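Local coordinates for protein vibralactone Cyclase (Boreostereum vibrans, PDB 6KD0) that catalyses the cyclization that forms the fused bicyclic beta-lactone of vibralactone, using an alpha/beta hydrolase fold, at residues A[114-117]-A[118-121]; A[57-61]-A[62-66]; A[45-48]-A[49-53]; A[328-331]-A[332-336]; A[308-311]-A[312-315]. All blocks are in the same frame, centred on the assembly; numbering follows the deposited sequence.

How the contacts relate
Contact 1, at the start of helix 115-125, is the hub: it touches all four others. Toward contact 2, Arg119 NH1 lies 2.9 Å from Tyr64 OH, probably hydrogen-bonded. Contact 3 reaches it where Tyr116 CE2 meets Asn51 CB at 3.5 Å, and contact 4 where Ile121 CG1 meets Ile331 CG1 at 3.7 Å. Contact 5 holds His311, probably the histidine of a Ser-His-Asp triad, and its centre lies about 19 Å from that of contact 1; Asp114 OD1 and Met315 CE, 3.6 Å apart, join the two. Met315 also packs on Val46 and Leu50 of contact 3. Contacts 2 and 5 are remote, their centres about 28 Å apart.

Contact 1: residues A[114-117]-A[118-121]; sequences DDYD and LRII
The first turns of helix 115-125, the helix of a beta-alpha-beta unit in the alpha/beta hydrolase fold, carry a salt bridge between Asp115 and Arg119, one turn apart. Arg119 comes side-on, and both its donors settle on one oxygen: NE lies 2.9 Å from Asp115 OD2 and NH2 lies 2.8 Å from that same OD2. NH2 meets OD2 on its syn lone pair, the side of the other oxygen, whereas NE comes from well above the carboxylate plane. The carboxylate and guanidinium planes stand nearly perpendicular, 84° apart. OD2 itself stays close to the guanidinium plane. Tyr116 runs alongside the arginine, pointing the same way; its CE1 lies over one guanidinium face, offset toward the rim, and its CD1 comes within 3.9 Å of Arg119 NE. Behind these side chains the helix closes in the ordinary way, Leu118 N bonding to Asp114 O at 2.8 Å. The other carboxylate oxygen, Asp115 OD1, is taken by Arg81 and Tyr83, so the acid is shared between its own helix and strand 76-85. Asp117 pairs with Arg318. Tyr116 and Ile120 lean on helix 35-54, Leu118 on Tyr83 of strand 76-85, and Ile121 on helix 321-338.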
# COMPACT_ATOMS: atom_id res chain seq x y z
N ASP A 114 -7.99 -1.08 -6.99
CA ASP A 114 -7.94 -2.36 -6.30
C ASP A 114 -9.32 -2.95 -6.15
O ASP A 114 -9.50 -3.94 -5.42
CB ASP A 114 -7.24 -2.21 -4.94
CG ASP A 114 -5.89 -1.54 -5.07
OD1 ASP A 114 -4.96 -2.19 -5.62
OD2 ASP A 114 -5.75 -0.36 -4.66
N ASP A 115 -10.30 -2.39 -6.86
CA ASP A 115 -11.69 -2.78 -6.63
C ASP A 115 -11.88 -4.29 -6.79
O ASP A 115 -12.37 -4.97 -5.87
CB ASP A 115 -12.58 -2.00 -7.59
CG ASP A 115 -14.05 -2.13 -7.26
OD1 ASP A 115 -14.46 -1.68 -6.17
OD2 ASP A 115 -14.79 -2.66 -8.11
N TYR A 116 -11.47 -4.85 -7.92
CA TYR A 116 -11.64 -6.29 -8.11
C TYR A 116 -10.85 -7.08 -7.08
O TYR A 116 -11.38 -8.04 -6.49
CB TYR A 116 -11.25 -6.70 -9.53
CG TYR A 116 -12.32 -6.38 -10.57
CD1 TYR A 116 -13.30 -5.42 -10.32
CD2 TYR A 116 -12.34 -7.02 -11.79
CE1 TYR A 116 -14.27 -5.11 -11.27
CE2 TYR A 116 -13.30 -6.74 -12.74
CZ TYR A 116 -14.26 -5.78 -12.48
OH TYR A 116 -15.21 -5.50 -13.42
N ASP A 117 -9.60 -6.67 -6.81
CA ASP A 117 -8.81 -7.42 -5.84
C ASP A 117 -9.53 -7.48 -4.50
O ASP A 117 -9.60 -8.55 -3.88
CB ASP A 117 -7.43 -6.79 -5.68
CG ASP A 117 -6.42 -7.29 -6.70
OD1 ASP A 117 -6.40 -8.50 -6.97
OD2 ASP A 117 -5.64 -6.47 -7.24
N LEU A 118 -10.14 -6.37 -4.08
CA LEU A 118 -10.78 -6.35 -2.77
C LEU A 118 -12.10 -7.13 -2.78
O LEU A 118 -12.43 -7.78 -1.78
CB LEU A 118 -10.99 -4.91 -2.28
CG LEU A 118 -9.69 -4.16 -1.94
CD1 LEU A 118 -9.96 -2.72 -1.53
CD2 LEU A 118 -8.88 -4.88 -0.84
N ARG A 119 -12.84 -7.11 -3.90
CA ARG A 119 -13.99 -8.00 -4.02
C ARG A 119 -13.56 -9.43 -3.78
O ARG A 119 -14.21 -10.18 -3.03
CB ARG A 119 -14.65 -7.88 -5.39
CG ARG A 119 -15.37 -6.59 -5.66
CD ARG A 119 -15.77 -6.54 -7.12
NE ARG A 119 -16.07 -5.19 -7.58
CZ ARG A 119 -17.20 -4.85 -8.19
NH1 ARG A 119 -18.15 -5.75 -8.41
NH2 ARG A 119 -17.37 -3.61 -8.58
N ILE A 120 -12.42 -9.81 -4.37
CA ILE A 120 -11.95 -11.17 -4.20
C ILE A 120 -11.56 -11.41 -2.75
O ILE A 120 -12.01 -12.38 -2.12
CB ILE A 120 -10.78 -11.43 -5.18
CG1 ILE A 120 -11.34 -11.38 -6.60
CG2 ILE A 120 -10.09 -12.75 -4.86
CD1 ILE A 120 -10.31 -11.18 -7.66
N ILE A 121 -10.82 -10.46 -2.16
CA ILE A 121 -10.22 -10.69 -0.85
C ILE A 121 -11.30 -10.76 0.21
O ILE A 121 -11.25 -11.62 1.10
CB ILE A 121 -9.17 -9.60 -0.53
CG1 ILE A 121 -7.86 -9.89 -1.26
CG2 ILE A 121 -8.95 -9.49 0.99
CD1 ILE A 121 -6.86 -8.75 -1.22

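Contact 2: residues A[57-61]-A[62-66]; sequences SLPSE and DRYRL
Tyr64 is turned back onto Pro59 by its first torsion: CG sits between the backbone N and the carbonyl carbon (chi1 70°), which brings the ring back against the incoming loop. The proline ring and the aromatic ring cross at about a right angle, Pro59 CG coming within 3.6 Å of Tyr64 CD1. The backbone of the same proline takes the edge of the ring: Pro59 O lies in the ring plane, 3.6 Å from Tyr64 CE1. A water closes the corner, donating to Pro59 O at 2.7 Å and hydrogen-bonded to Tyr64 OH at 2.6 Å, so the loop carbonyl and the phenol are tied through one molecule. Between the two partners the chain makes a tight turn of type I character, in which Arg63 N bonds to Ser60 O at 3.0 Å; the N-H is well aimed, at 163°, though the donor stands far above the carbonyl plane. The aliphatic start of Arg63 folds past the same carbonyl, its CB 3.4 Å from Ser60 O. A phenylalanine in place of Tyr64 lacks the hydroxyl and would probably cost the water its phenolic partner and leave Arg119 NH1 without that hydroxyl. The turn leads from helix 35-54 into edge strand 64-73, whose neighbour is strand 76-85. Helix 115-125 lies alongside: Tyr64 packs on its Cys122, Pro59 touches its Asp123, and Arg63 NE forms a salt bridge with that aspartate.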
# COMPACT_ATOMS: atom_id res chain seq x y z
N SER A 57 -12.05 -14.51 -11.92
CA SER A 57 -11.80 -14.87 -10.54
C SER A 57 -12.71 -14.15 -9.56
O SER A 57 -12.64 -14.42 -8.36
CB SER A 57 -10.34 -14.58 -10.17
OG SER A 57 -9.46 -15.26 -11.04
N LEU A 58 -13.57 -13.25 -10.03
CA LEU A 58 -14.47 -12.56 -9.11
C LEU A 58 -15.42 -13.57 -8.47
O LEU A 58 -15.85 -14.52 -9.13
CB LEU A 58 -15.28 -11.49 -9.84
CG LEU A 58 -14.62 -10.19 -10.32
CD1 LEU A 58 -15.66 -9.31 -10.99
CD2 LEU A 58 -13.96 -9.43 -9.18
N PRO A 59 -15.76 -13.40 -7.19
CA PRO A 59 -16.79 -14.26 -6.60
C PRO A 59 -18.15 -13.99 -7.24
O PRO A 59 -18.42 -12.92 -7.79
CB PRO A 59 -16.80 -13.88 -5.12
CG PRO A 59 -16.00 -12.62 -4.98
CD PRO A 59 -15.25 -12.38 -6.26
N SER A 60 -19.01 -15.00 -7.15
CA SER A 60 -20.42 -14.84 -7.48
C SER A 60 -20.98 -13.62 -6.78
O SER A 60 -20.57 -13.28 -5.67
CB SER A 60 -21.21 -16.08 -7.05
OG SER A 60 -20.53 -17.26 -7.40
N GLU A 61 -21.93 -12.95 -7.44
CA GLU A 61 -22.46 -11.71 -6.91
C GLU A 61 -23.25 -11.92 -5.63
O GLU A 61 -23.44 -10.96 -4.87
CB GLU A 61 -23.34 -11.02 -7.96
CG GLU A 61 -22.55 -10.53 -9.17
CD GLU A 61 -23.43 -9.89 -10.24
OE1 GLU A 61 -24.67 -10.07 -10.19
OE2 GLU A 61 -22.86 -9.21 -11.14
N ASP A 62 -23.69 -13.14 -5.35
CA ASP A 62 -24.38 -13.41 -4.09
C ASP A 62 -23.44 -13.43 -2.90
O ASP A 62 -23.91 -13.39 -1.75
CB ASP A 62 -25.10 -14.76 -4.16
CG ASP A 62 -24.16 -15.88 -4.55
OD1 ASP A 62 -23.78 -15.93 -5.74
OD2 ASP A 62 -23.78 -16.68 -3.68
N ARG A 63 -22.13 -13.49 -3.12
CA ARG A 63 -21.19 -13.75 -2.04
C ARG A 63 -20.60 -12.49 -1.43
O ARG A 63 -19.86 -12.57 -0.44
CB ARG A 63 -20.06 -14.66 -2.55
CG ARG A 63 -20.54 -16.08 -2.91
CD ARG A 63 -19.38 -17.00 -3.23
NE ARG A 63 -18.61 -17.35 -2.04
CZ ARG A 63 -18.90 -18.37 -1.24
NH1 ARG A 63 -19.95 -19.15 -1.49
NH2 ARG A 63 -18.15 -18.61 -0.18
N TYR A 64 -20.90 -11.32 -1.99
CA TYR A 64 -20.43 -10.07 -1.41
C TYR A 64 -21.34 -8.96 -1.88
O TYR A 64 -22.04 -9.07 -2.89
CB TYR A 64 -18.98 -9.78 -1.82
CG TYR A 64 -18.87 -9.41 -3.28
CD1 TYR A 64 -18.79 -10.40 -4.25
CD2 TYR A 64 -18.88 -8.08 -3.70
CE1 TYR A 64 -18.70 -10.08 -5.59
CE2 TYR A 64 -18.80 -7.75 -5.04
CZ TYR A 64 -18.70 -8.75 -5.98
OH TYR A 64 -18.63 -8.43 -7.32
N ARG A 65 -21.31 -7.85 -1.15
CA ARG A 65 -21.99 -6.64 -1.60
C ARG A 65 -21.07 -5.46 -1.36
O ARG A 65 -20.12 -5.53 -0.57
CB ARG A 65 -23.34 -6.42 -0.90
CG ARG A 65 -23.23 -6.25 0.60
CD ARG A 65 -24.60 -6.22 1.27
NE ARG A 65 -24.46 -5.99 2.71
CZ ARG A 65 -24.47 -4.78 3.27
NH1 ARG A 65 -24.61 -3.71 2.50
NH2 ARG A 65 -24.34 -4.65 4.59
N LEU A 66 -21.34 -4.39 -2.10
CA LEU A 66 -20.58 -3.15 -2.03
C LEU A 66 -21.45 -2.09 -1.40
O LEU A 66 -22.64 -2.02 -1.68
CB LEU A 66 -20.16 -2.68 -3.42
CG LEU A 66 -19.46 -3.71 -4.28
CD1 LEU A 66 -19.19 -3.15 -5.67
CD2 LEU A 66 -18.19 -4.16 -3.61
O HOH W 1 -18.78 -10.48 -8.90

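Contact 3: residues A[45-48]-A[49-53]; sequences VVIP and NLNKF
Val45 and Asn49 are one turn apart on helix 35-54, which is kinked at Pro48, since a proline nitrogen has no hydrogen for the turn before. Asn49 N bonds to Val45 O at 3.0 Å, and its side chain lies beside that of Val45, pointing the same way. Its amide doubles back toward the turn it follows: ND2 comes to 3.7 Å from Val45 CG1, yet it makes no hydrogen bond to Val45 O, where the angle is poor. Leu50 continues the helix with N bonded to Val46 O at 2.9 Å, while its branched end heads away, to pack on Arg318 and on Met315 of helix 313-316. Asn51 follows with a fairly straight bond, N to Ile47 O at 2.8 Å and 164° at the hydrogen. With CG beside the backbone N (chi1 -75°), its amide lies alongside Ile47, a methyl against a flat polar group. A glycine at Asn51 removes CB as well as the amide, and is likely to open a gap beside the Ile47 methyl and the Tyr116 ring, which packs on Asn51 CB. Lys52 then takes the carbonyl of the proline, bonding through N to Pro48 O at 2.9 Å, while its fully extended chain leads away from the preceding turn. The Phe53 side chain packs on Arg318 and Ser319. On the flank facing the loop before helix 115-125, where Ile47 also touches Met113, Ile47 CG2 sits 3.7 Å from Asn51 ND2.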
# COMPACT_ATOMS: atom_id res chain seq x y z
N VAL A 45 -5.59 1.94 -19.50
CA VAL A 45 -4.83 0.75 -19.83
C VAL A 45 -4.69 -0.14 -18.60
O VAL A 45 -5.10 -1.30 -18.62
CB VAL A 45 -3.45 1.10 -20.42
CG1 VAL A 45 -2.65 -0.18 -20.70
CG2 VAL A 45 -3.60 1.89 -21.71
N VAL A 46 -4.12 0.40 -17.51
CA VAL A 46 -3.71 -0.49 -16.42
C VAL A 46 -4.92 -1.12 -15.74
O VAL A 46 -5.00 -2.34 -15.59
CB VAL A 46 -2.81 0.25 -15.42
CG1 VAL A 46 -2.37 -0.70 -14.34
CG2 VAL A 46 -1.59 0.82 -16.12
N ILE A 47 -5.87 -0.30 -15.31
CA ILE A 47 -7.01 -0.84 -14.56
C ILE A 47 -7.92 -1.63 -15.49
O ILE A 47 -8.35 -2.73 -15.10
CB ILE A 47 -7.78 0.27 -13.82
CG1 ILE A 47 -6.86 0.93 -12.78
CG2 ILE A 47 -9.01 -0.31 -13.10
CD1 ILE A 47 -7.42 2.20 -12.19
N PRO A 48 -8.25 -1.17 -16.71
CA PRO A 48 -9.06 -2.02 -17.60
C PRO A 48 -8.44 -3.38 -17.86
O PRO A 48 -9.15 -4.39 -17.82
CB PRO A 48 -9.19 -1.18 -18.87
CG PRO A 48 -9.15 0.21 -18.36
CD PRO A 48 -8.08 0.18 -17.29
N ASN A 49 -7.13 -3.43 -18.10
CA ASN A 49 -6.47 -4.71 -18.37
C ASN A 49 -6.40 -5.58 -17.12
O ASN A 49 -6.59 -6.81 -17.18
CB ASN A 49 -5.07 -4.48 -18.93
CG ASN A 49 -5.07 -3.98 -20.37
OD1 ASN A 49 -6.11 -3.92 -21.04
ND2 ASN A 49 -3.90 -3.61 -20.86
N LEU A 50 -6.13 -4.98 -15.96
CA LEU A 50 -6.16 -5.72 -14.70
C LEU A 50 -7.54 -6.33 -14.47
O LEU A 50 -7.68 -7.52 -14.15
CB LEU A 50 -5.80 -4.80 -13.54
CG LEU A 50 -4.99 -5.31 -12.34
CD1 LEU A 50 -5.44 -4.61 -11.04
CD2 LEU A 50 -4.98 -6.82 -12.21
N ASN A 51 -8.59 -5.52 -14.67
CA ASN A 51 -9.94 -6.00 -14.43
C ASN A 51 -10.31 -7.09 -15.42
O ASN A 51 -10.97 -8.06 -15.04
CB ASN A 51 -10.93 -4.86 -14.49
CG ASN A 51 -10.86 -4.00 -13.26
OD1 ASN A 51 -10.10 -4.32 -12.34
ND2 ASN A 51 -11.61 -2.92 -13.24
N LYS A 52 -9.91 -6.94 -16.68
CA LYS A 52 -10.19 -7.99 -17.65
C LYS A 52 -9.54 -9.30 -17.21
O LYS A 52 -10.15 -10.37 -17.34
CB LYS A 52 -9.71 -7.58 -19.04
CG LYS A 52 -9.84 -8.66 -20.09
CD LYS A 52 -9.45 -8.08 -21.46
CE LYS A 52 -9.40 -9.17 -22.51
NZ LYS A 52 -9.07 -8.66 -23.88
N PHE A 53 -8.32 -9.24 -16.67
CA PHE A 53 -7.69 -10.49 -16.24
C PHE A 53 -8.37 -11.07 -15.00
O PHE A 53 -8.49 -12.30 -14.86
CB PHE A 53 -6.20 -10.29 -15.96
CG PHE A 53 -5.54 -11.51 -15.36
CD1 PHE A 53 -5.12 -12.55 -16.17
CD2 PHE A 53 -5.38 -11.63 -13.98
CE1 PHE A 53 -4.53 -13.68 -15.63
CE2 PHE A 53 -4.79 -12.77 -13.44
CZ PHE A 53 -4.37 -13.79 -14.28

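Contact 4: residues A[328-331]-A[332-336]; sequences EETI and EGMSW
Ile331, Glu332 and Met334 lie in the second half of helix 321-338, and each meets the turn before or after it differently. Glu332 N bonds to Glu328 O at 2.9 Å, and its chain, extended beyond CG, runs past the same carbonyl, CG lying 3.5 Å from Glu328 O. Ile331 works mainly through its backbone across this contact: its carbonyl oxygen accepts Ser335 N at 2.9 Å, while its side chain turns to Ile121 and Leu125 of helix 115-125. Met334 has CG beside its own backbone N (chi1 -67°), which lays its chain against the turn before. There its CG passes 3.4 Å from Thr330 O, the atom that also accepts Met334 N in a nearly straight bond of 170°. The two side chains then run side by side, Met334 CE reaching Thr330 CG2 at 4.0 Å, before the methionine packs on Leu98 and Trp100 of strand 97-101. The threonine hydroxyl bonds instead to Phe326 O.

Glu328 and Glu332 form an exposed pair, Glu332 OE1 lying 5.7 Å from Glu328 OE1. Glu329 turns to the sheet, its OE1 hydrogen-bonded to Thr304 OG1. The chemistry thus differs by side: Ile331 and Met334 pack on helix 115-125, Glu329 gives the sheet a polar contact, and the carboxylates of Glu328 and Glu332 would probably repel one another mildly.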
# COMPACT_ATOMS: atom_id res chain seq x y z
N GLU A 328 -1.09 -13.70 -4.30
CA GLU A 328 -1.39 -14.79 -3.37
C GLU A 328 -0.65 -14.61 -2.05
O GLU A 328 -1.21 -14.85 -0.98
CB GLU A 328 -1.03 -16.14 -3.99
CG GLU A 328 -1.95 -16.57 -5.13
CD GLU A 328 -1.36 -17.74 -5.93
OE1 GLU A 328 -0.38 -18.36 -5.45
OE2 GLU A 328 -1.87 -18.02 -7.04
N GLU A 329 0.61 -14.19 -2.11
CA GLU A 329 1.38 -13.96 -0.89
C GLU A 329 0.92 -12.71 -0.15
O GLU A 329 1.01 -12.65 1.08
CB GLU A 329 2.87 -13.89 -1.21
CG GLU A 329 3.74 -13.71 0.04
CD GLU A 329 5.14 -14.26 -0.14
OE1 GLU A 329 5.82 -14.49 0.89
OE2 GLU A 329 5.56 -14.45 -1.30
N THR A 330 0.42 -11.70 -0.88
CA THR A 330 -0.26 -10.57 -0.23
C THR A 330 -1.41 -11.08 0.63
O THR A 330 -1.55 -10.72 1.81
CB THR A 330 -0.79 -9.59 -1.28
OG1 THR A 330 0.29 -9.00 -2.01
CG2 THR A 330 -1.62 -8.47 -0.61
N ILE A 331 -2.25 -11.93 0.03
CA ILE A 331 -3.41 -12.45 0.73
C ILE A 331 -3.00 -13.34 1.90
O ILE A 331 -3.63 -13.32 2.96
CB ILE A 331 -4.34 -13.18 -0.26
CG1 ILE A 331 -4.93 -12.17 -1.25
CG2 ILE A 331 -5.43 -13.92 0.49
CD1 ILE A 331 -5.70 -12.81 -2.39
N GLU A 332 -1.91 -14.10 1.73
CA GLU A 332 -1.38 -14.94 2.82
C GLU A 332 -0.85 -14.09 3.97
O GLU A 332 -0.99 -14.46 5.14
CB GLU A 332 -0.27 -15.86 2.30
CG GLU A 332 -0.73 -17.16 1.66
CD GLU A 332 0.43 -17.92 1.01
OE1 GLU A 332 0.15 -18.86 0.22
OE2 GLU A 332 1.61 -17.58 1.29
N GLY A 333 -0.20 -12.96 3.65
CA GLY A 333 0.24 -12.06 4.71
C GLY A 333 -0.92 -11.44 5.45
O GLY A 333 -0.91 -11.32 6.68
N MET A 334 -1.96 -11.04 4.72
CA MET A 334 -3.20 -10.62 5.37
C MET A 334 -3.73 -11.71 6.30
O MET A 334 -4.17 -11.43 7.42
CB MET A 334 -4.25 -10.26 4.34
CG MET A 334 -3.89 -9.00 3.53
SD MET A 334 -5.10 -8.60 2.27
CE MET A 334 -4.49 -6.97 1.80
N SER A 335 -3.77 -12.95 5.81
CA SER A 335 -4.28 -14.05 6.63
C SER A 335 -3.45 -14.22 7.88
O SER A 335 -4.00 -14.48 8.96
CB SER A 335 -4.32 -15.34 5.82
OG SER A 335 -5.50 -15.36 5.05
N TRP A 336 -2.12 -14.09 7.77
CA TRP A 336 -1.25 -14.14 8.94
C TRP A 336 -1.64 -13.06 9.94
O TRP A 336 -1.86 -13.34 11.13
CB TRP A 336 0.21 -14.00 8.53
CG TRP A 336 1.14 -13.83 9.69
CD1 TRP A 336 1.35 -14.71 10.72
CD2 TRP A 336 2.00 -12.71 9.95
NE1 TRP A 336 2.28 -14.21 11.60
CE2 TRP A 336 2.69 -12.98 11.15
CE3 TRP A 336 2.24 -11.51 9.28
CZ2 TRP A 336 3.62 -12.09 11.69
CZ3 TRP A 336 3.15 -10.62 9.82
CH2 TRP A 336 3.84 -10.92 11.02

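Contact 5: residues A[308-311]-A[312-315]; sequences GVPH and AFHM
Pro310 O accepts Phe313 N at 3.1 Å, the bond that closes a type II beta turn through His311 and Ala312. It is a bent bond, 147° at the hydrogen, and the donor stands well above the carbonyl plane. Ala312 takes the third place of the turn with positive phi, and its own carbonyl accepts Met315 N, so the turn runs straight into helix 313-316 with Ala312 as N-cap residue. Phe313 folds back over residues 308-311 because CG sits between its backbone N and carbonyl carbon (chi1 85°). Pro310 O therefore reaches the edge of the ring, 3.5 Å from Phe313 CD1, while the flank of the proline ring meets the start of the side chain, Pro310 CD at 3.7 Å from Phe313 CB. Val309 covers one ring face in a CH-pi contact: Val309 CB lies 3.9 Å from the centroid of the Phe313 ring, and CG2 comes to 3.6 Å from Phe313 CE1 near the rim. The opposite face carries His314 CB. Helix 321-338 packs round this cluster, with Leu322 on Val309 and Ala323 on Phe313.

His311 rides on the turn, its imidazole swung away from the Phe313 cluster. ND1 is hydrogen-bonded to Asp281 OD2 and NE2 to Ser177 OG, consistent with a Ser-His-Asp catalytic triad, with Ser177 on what is probably the nucleophile elbow. The chemistry thus splits the segment in two: Val309, Pro310 and Phe313 form an apolar cluster on one side of the turn, while the histidine at its corner keeps both ring nitrogens engaged in the probable active site.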
# COMPACT_ATOMS: atom_id res chain seq x y z
N GLY A 308 14.56 -9.28 -8.97
CA GLY A 308 14.53 -9.17 -10.42
C GLY A 308 13.23 -8.68 -11.02
O GLY A 308 13.05 -8.79 -12.24
N VAL A 309 12.32 -8.13 -10.22
CA VAL A 309 11.10 -7.54 -10.80
C VAL A 309 10.92 -6.12 -10.29
O VAL A 309 11.36 -5.78 -9.18
CB VAL A 309 9.86 -8.40 -10.50
CG1 VAL A 309 9.88 -9.62 -11.41
CG2 VAL A 309 9.83 -8.82 -9.05
N PRO A 310 10.29 -5.26 -11.09
CA PRO A 310 10.20 -3.84 -10.74
C PRO A 310 9.02 -3.51 -9.83
O PRO A 310 8.12 -4.32 -9.56
CB PRO A 310 10.04 -3.18 -12.11
CG PRO A 310 9.24 -4.18 -12.87
CD PRO A 310 9.80 -5.51 -12.45
N HIS A 311 9.03 -2.27 -9.38
CA HIS A 311 7.96 -1.64 -8.60
C HIS A 311 6.60 -1.83 -9.26
O HIS A 311 6.39 -1.42 -10.41
CB HIS A 311 8.29 -0.16 -8.47
CG HIS A 311 7.49 0.57 -7.44
ND1 HIS A 311 7.91 0.70 -6.13
CD2 HIS A 311 6.35 1.28 -7.54
CE1 HIS A 311 7.05 1.45 -5.46
NE2 HIS A 311 6.09 1.81 -6.29
N ALA A 312 5.69 -2.48 -8.54
CA ALA A 312 4.30 -2.64 -8.97
C ALA A 312 4.16 -3.50 -10.21
O ALA A 312 3.19 -3.33 -10.97
CB ALA A 312 3.62 -1.29 -9.24
N PHE A 313 5.11 -4.41 -10.46
CA PHE A 313 5.02 -5.28 -11.63
C PHE A 313 3.76 -6.14 -11.58
O PHE A 313 3.26 -6.54 -12.64
CB PHE A 313 6.25 -6.17 -11.74
CG PHE A 313 6.14 -7.43 -10.92
CD1 PHE A 313 6.39 -7.40 -9.55
CD2 PHE A 313 5.75 -8.62 -11.51
CE1 PHE A 313 6.28 -8.56 -8.79
CE2 PHE A 313 5.62 -9.77 -10.75
CZ PHE A 313 5.89 -9.74 -9.39
N HIS A 314 3.25 -6.45 -10.38
CA HIS A 314 2.06 -7.30 -10.30
C HIS A 314 0.78 -6.57 -10.67
O HIS A 314 -0.21 -7.22 -10.97
CB HIS A 314 1.95 -7.95 -8.90
CG HIS A 314 1.28 -7.11 -7.86
ND1 HIS A 314 1.86 -5.97 -7.33
CD2 HIS A 314 0.11 -7.27 -7.20
CE1 HIS A 314 1.06 -5.46 -6.42
NE2 HIS A 314 -0.01 -6.23 -6.32
N MET A 315 0.78 -5.23 -10.66
CA MET A 315 -0.39 -4.47 -11.09
C MET A 315 -0.41 -4.26 -12.59
O MET A 315 -1.48 -4.12 -13.18
CB MET A 315 -0.42 -3.10 -10.41
CG MET A 315 -0.52 -3.15 -8.90
SD MET A 315 -2.04 -3.91 -8.29
CE MET A 315 -3.23 -2.65 -8.77